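Local coordinates for protein Exo-beta-1,4-mannosidase (Rhizomucor miehei, PDB 4LYP) that probably hydrolyses beta-1,4-linked mannosides, releasing mannose from their non-reducing ends, and also has transglycosylation activity, as a fungal family 5 glycoside hydrolase, at residues S269-H280 / R322-K331. Numbering follows the deposited sequence. Where two conformers were deposited one is given.
Sequences SKLDEYDFDRAH and RSKWAAQLNK
Trp325 reaches from helix 308-329 into the start of helix 273-280, and its side chain is in contact along its whole length. CB sits over the centre of the Phe276 ring, a CH-pi contact 3.8 Å from the ring centroid. From there CG turns beside its own backbone N (chi1 -64°) and the indole runs toward the loop before helix 273-280. Its five-membered ring is covered by the aliphatic part of Glu273, whose CG lies 3.8 Å from the centroid in a second CH-pi contact. The CE3 edge of the six-membered ring turns toward the face of Phe276, Trp325 CE3 lying 3.6 Å from Phe276 CD2, in an offset edge-to-face pair with planes at 61°. The far tip, CH2, lies 3.5 Å from Leu271 O at the indole's edge and also rests over the centre of the Arg322 guanidinium. That guanidinium grips Ser269 O side-on and in its own plane, NE and NH2 each donating at 2.9 Å, while one water links NH2 to Lys270 O and a second, on NH1, reaches Leu271 O only weakly. At the other end of the interface, Leu329 CD1 packs on His280 CB, and Lys331 NZ bonds to His280 O at 3.0 Å and to Ile285 O. The axes of 273-280 and 322-329 cross at -46° with Phe276 and Ala326 both touching Thr288 of strand 288-292, the packing of neighbouring outer helices over a beta-strand in a TIM barrel.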
loop_
_atom_site.group_PDB
_atom_site.type_symbol
_atom_site.label_atom_id
_atom_site.label_comp_id
_atom_site.label_asym_id
_atom_site.label_seq_id
_atom_site.Cartn_x
_atom_site.Cartn_y
_atom_site.Cartn_z
ATOM N N SER A 269 -6.608 -4.811 9.571
ATOM C CA SER A 269 -7.790 -4.730 10.410
ATOM C C SER A 269 -8.837 -5.756 9.972
ATOM O O SER A 269 -10.037 -5.460 9.912
ATOM C CB SER A 269 -8.349 -3.323 10.475
ATOM O OG SER A 269 -7.378 -2.441 10.999
ATOM N N LYS A 270 -8.412 -6.984 9.693
ATOM C CA LYS A 270 -9.287 -8.018 9.191
ATOM C C LYS A 270 -9.866 -8.877 10.268
ATOM O O LYS A 270 -10.690 -9.738 9.972
ATOM C CB LYS A 270 -8.639 -8.842 8.158
ATOM C CG LYS A 270 -7.631 -9.777 8.524
ATOM C CD LYS A 270 -7.274 -10.787 7.318
ATOM C CE LYS A 270 -8.048 -11.998 6.811
ATOM N NZ LYS A 270 -7.092 -12.949 6.081
ATOM N N LEU A 271 -9.418 -8.708 11.515
ATOM C CA LEU A 271 -9.784 -9.636 12.614
ATOM C C LEU A 271 -10.766 -8.967 13.546
ATOM O O LEU A 271 -11.875 -8.622 13.102
ATOM C CB LEU A 271 -8.463 -10.109 13.300
ATOM C CG LEU A 271 -7.528 -10.870 12.337
ATOM C CD1 LEU A 271 -6.233 -11.272 13.063
ATOM C CD2 LEU A 271 -8.151 -12.123 11.698
ATOM N N ASP A 272 -10.378 -8.690 14.771
ATOM C CA ASP A 272 -11.294 -8.118 15.778
ATOM C C ASP A 272 -10.689 -6.810 16.326
ATOM O O ASP A 272 -9.599 -6.370 15.922
ATOM C CB ASP A 272 -11.579 -9.191 16.875
ATOM C CG ASP A 272 -10.314 -9.653 17.614
ATOM O OD1 ASP A 272 -9.164 -9.204 17.284
ATOM O OD2 ASP A 272 -10.414 -10.582 18.446
ATOM N N GLU A 273 -11.424 -6.254 17.308
ATOM C CA GLU A 273 -10.944 -4.975 17.893
ATOM C C GLU A 273 -9.633 -5.172 18.694
ATOM O O GLU A 273 -8.814 -4.298 18.740
ATOM C CB GLU A 273 -12.012 -4.364 18.755
ATOM C CG GLU A 273 -11.772 -2.799 18.925
ATOM C CD GLU A 273 -12.912 -2.026 19.634
ATOM O OE1 GLU A 273 -13.819 -2.720 20.140
ATOM O OE2 GLU A 273 -12.853 -0.727 19.779
ATOM N N TYR A 274 -9.429 -6.361 19.295
ATOM C CA TYR A 274 -8.200 -6.633 20.041
ATOM C C TYR A 274 -7.007 -6.517 19.091
ATOM O O TYR A 274 -5.999 -5.900 19.400
ATOM C CB TYR A 274 -8.257 -8.101 20.619
ATOM C CG TYR A 274 -7.006 -8.472 21.387
ATOM C CD1 TYR A 274 -6.932 -8.166 22.745
ATOM C CD2 TYR A 274 -5.876 -9.052 20.744
ATOM C CE1 TYR A 274 -5.772 -8.444 23.478
ATOM C CE2 TYR A 274 -4.720 -9.318 21.494
ATOM C CZ TYR A 274 -4.707 -9.022 22.844
ATOM O OH TYR A 274 -3.568 -9.316 23.596
ATOM N N ASP A 275 -7.107 -7.152 17.917
ATOM C CA ASP A 275 -6.030 -7.089 16.923
ATOM C C ASP A 275 -5.823 -5.624 16.486
ATOM O O ASP A 275 -4.678 -5.163 16.316
ATOM C CB ASP A 275 -6.414 -7.958 15.736
ATOM C CG ASP A 275 -5.479 -7.831 14.543
ATOM O OD1 ASP A 275 -4.329 -8.339 14.636
ATOM O OD2 ASP A 275 -5.940 -7.285 13.523
ATOM N N PHE A 276 -6.941 -4.915 16.237
ATOM C CA PHE A 276 -6.843 -3.489 15.863
ATOM C C PHE A 276 -6.096 -2.679 16.892
ATOM O O PHE A 276 -5.203 -1.860 16.545
ATOM C CB PHE A 276 -8.281 -2.973 15.640
ATOM C CG PHE A 276 -8.363 -1.559 15.148
ATOM C CD1 PHE A 276 -8.421 -0.491 16.052
ATOM C CD2 PHE A 276 -8.409 -1.289 13.755
ATOM C CE1 PHE A 276 -8.550 0.809 15.560
ATOM C CE2 PHE A 276 -8.527 -0.001 13.287
ATOM C CZ PHE A 276 -8.617 1.032 14.183
ATOM N N ASP A 277 -6.428 -2.841 18.166
ATOM C CA ASP A 277 -5.793 -2.073 19.230
ATOM C C ASP A 277 -4.333 -2.469 19.442
ATOM O O ASP A 277 -3.488 -1.657 19.780
ATOM C CB ASP A 277 -6.593 -2.182 20.546
ATOM C CG ASP A 277 -7.923 -1.488 20.455
ATOM O OD1 ASP A 277 -8.151 -0.678 19.529
ATOM O OD2 ASP A 277 -8.751 -1.662 21.375
ATOM N N ARG A 278 -4.055 -3.750 19.257
ATOM C CA ARG A 278 -2.680 -4.248 19.419
ATOM C C ARG A 278 -1.722 -3.501 18.440
ATOM O O ARG A 278 -0.582 -3.206 18.780
ATOM C CB ARG A 278 -2.657 -5.738 19.107
ATOM C CG ARG A 278 -1.318 -6.375 19.011
ATOM C CD ARG A 278 -1.352 -7.896 19.036
ATOM N NE ARG A 278 -2.147 -8.408 17.903
ATOM C CZ ARG A 278 -2.709 -9.608 17.831
ATOM N NH1 ARG A 278 -2.511 -10.509 18.819
ATOM N NH2 ARG A 278 -3.496 -9.941 16.753
ATOM N N ALA A 279 -2.228 -3.185 17.239
ATOM C CA ALA A 279 -1.421 -2.479 16.261
ATOM C C ALA A 279 -1.448 -0.956 16.464
ATOM O O ALA A 279 -0.487 -0.270 16.212
ATOM C CB ALA A 279 -1.944 -2.761 14.828
ATOM N N HIS A 280 -2.643 -0.427 16.859
ATOM C CA HIS A 280 -2.871 1.028 16.745
ATOM C C HIS A 280 -2.819 1.793 18.067
ATOM O O HIS A 280 -2.660 3.015 18.009
ATOM C CB HIS A 280 -4.219 1.284 16.086
ATOM C CG HIS A 280 -4.292 0.763 14.683
ATOM N ND1 HIS A 280 -5.194 -0.152 14.264
ATOM C CD2 HIS A 280 -3.608 1.160 13.549
ATOM C CE1 HIS A 280 -5.011 -0.394 12.934
ATOM N NE2 HIS A 280 -4.089 0.415 12.493
ATOM N N ARG A 322 -15.050 -0.711 11.299
ATOM C CA ARG A 322 -13.677 -0.238 11.442
ATOM C C ARG A 322 -13.667 1.270 11.799
ATOM O O ARG A 322 -12.814 1.729 12.575
ATOM C CB ARG A 322 -12.821 -0.538 10.194
ATOM C CG ARG A 322 -12.225 -1.953 10.233
ATOM C CD ARG A 322 -13.246 -3.063 10.440
ATOM N NE ARG A 322 -12.637 -4.374 10.353
ATOM C CZ ARG A 322 -13.292 -5.513 10.555
ATOM N NH1 ARG A 322 -14.583 -5.440 10.844
ATOM N NH2 ARG A 322 -12.650 -6.677 10.454
ATOM N N SER A 323 -14.645 2.047 11.277
ATOM C CA SER A 323 -14.792 3.463 11.629
ATOM C C SER A 323 -15.009 3.540 13.151
ATOM O O SER A 323 -14.420 4.408 13.828
ATOM C CB SER A 323 -15.934 4.075 10.865
ATOM O OG SER A 323 -16.145 5.426 11.327
ATOM N N LYS A 324 -15.819 2.617 13.711
ATOM C CA LYS A 324 -16.076 2.683 15.129
ATOM C C LYS A 324 -14.802 2.331 15.960
ATOM O O LYS A 324 -14.514 2.948 16.991
ATOM C CB LYS A 324 -17.222 1.732 15.447
ATOM C CG LYS A 324 -18.581 2.297 15.026
ATOM C CD LYS A 324 -19.065 3.374 15.968
ATOM C CE LYS A 324 -20.581 3.575 15.983
ATOM N NZ LYS A 324 -20.984 4.415 17.163
ATOM N N TRP A 325 -14.012 1.346 15.485
ATOM C CA TRP A 325 -12.793 0.987 16.180
ATOM C C TRP A 325 -11.852 2.185 16.225
ATOM O O TRP A 325 -11.155 2.460 17.233
ATOM C CB TRP A 325 -12.134 -0.193 15.535
ATOM C CG TRP A 325 -12.923 -1.456 15.580
ATOM C CD1 TRP A 325 -14.082 -1.720 16.259
ATOM C CD2 TRP A 325 -12.575 -2.690 14.909
ATOM N NE1 TRP A 325 -14.491 -2.997 15.996
ATOM C CE2 TRP A 325 -13.633 -3.638 15.182
ATOM C CE3 TRP A 325 -11.559 -3.033 14.006
ATOM C CZ2 TRP A 325 -13.622 -4.932 14.648
ATOM C CZ3 TRP A 325 -11.573 -4.336 13.532
ATOM C CH2 TRP A 325 -12.556 -5.252 13.849
ATOM N N ALA A 326 -11.740 2.868 15.079
ATOM C CA ALA A 326 -10.840 4.042 15.048
ATOM C C ALA A 326 -11.344 5.148 15.990
ATOM O O ALA A 326 -10.555 5.809 16.672
ATOM C CB ALA A 326 -10.716 4.558 13.630
ATOM N N ALA A 327 -12.674 5.352 16.010
ATOM C CA ALA A 327 -13.255 6.369 16.873
ATOM C C ALA A 327 -12.951 6.097 18.353
ATOM O O ALA A 327 -12.704 6.999 19.138
ATOM C CB ALA A 327 -14.748 6.560 16.605
ATOM N N GLN A 328 -12.937 4.817 18.721
ATOM C CA GLN A 328 -12.653 4.412 20.107
ATOM C C GLN A 328 -11.274 4.890 20.518
ATOM O O GLN A 328 -11.042 5.233 21.702
ATOM C CB GLN A 328 -12.830 2.880 20.245
ATOM C CG GLN A 328 -14.293 2.491 20.243
ATOM C CD GLN A 328 -14.724 1.074 20.651
ATOM O OE1 GLN A 328 -15.377 0.420 19.851
ATOM N NE2 GLN A 328 -14.546 0.688 21.931
ATOM N N LEU A 329 -10.300 4.877 19.591
ATOM C CA LEU A 329 -8.955 5.343 19.849
ATOM C C LEU A 329 -8.769 6.830 19.586
ATOM O O LEU A 329 -7.701 7.390 19.787
ATOM C CB LEU A 329 -7.905 4.596 19.026
ATOM C CG LEU A 329 -7.800 3.098 19.311
ATOM C CD1 LEU A 329 -6.641 2.531 18.464
ATOM C CD2 LEU A 329 -7.528 2.803 20.802
ATOM N N ASN A 330 -9.833 7.461 19.049
ATOM C CA ASN A 330 -9.779 8.850 18.624
ATOM C C ASN A 330 -8.609 9.125 17.656
ATOM O O ASN A 330 -7.848 10.079 17.839
ATOM C CB ASN A 330 -9.690 9.812 19.847
ATOM C CG ASN A 330 -9.907 11.264 19.454
ATOM O OD1 ASN A 330 -10.707 11.617 18.513
ATOM N ND2 ASN A 330 -9.248 12.122 20.134
ATOM N N LYS A 331 -8.521 8.294 16.625
ATOM C CA LYS A 331 -7.501 8.489 15.588
ATOM C C LYS A 331 -8.204 8.379 14.240
ATOM O O LYS A 331 -9.192 7.661 14.086
ATOM C CB LYS A 331 -6.404 7.435 15.701
ATOM C CG LYS A 331 -5.555 7.610 16.967
ATOM C CD LYS A 331 -4.455 6.600 17.091
ATOM C CE LYS A 331 -3.588 6.946 18.284
ATOM N NZ LYS A 331 -2.560 5.971 18.607
HETATM O O HOH W 1 -13.447 -9.725 10.861
HETATM O O HOH W 2 -15.228 -7.989 12.520
#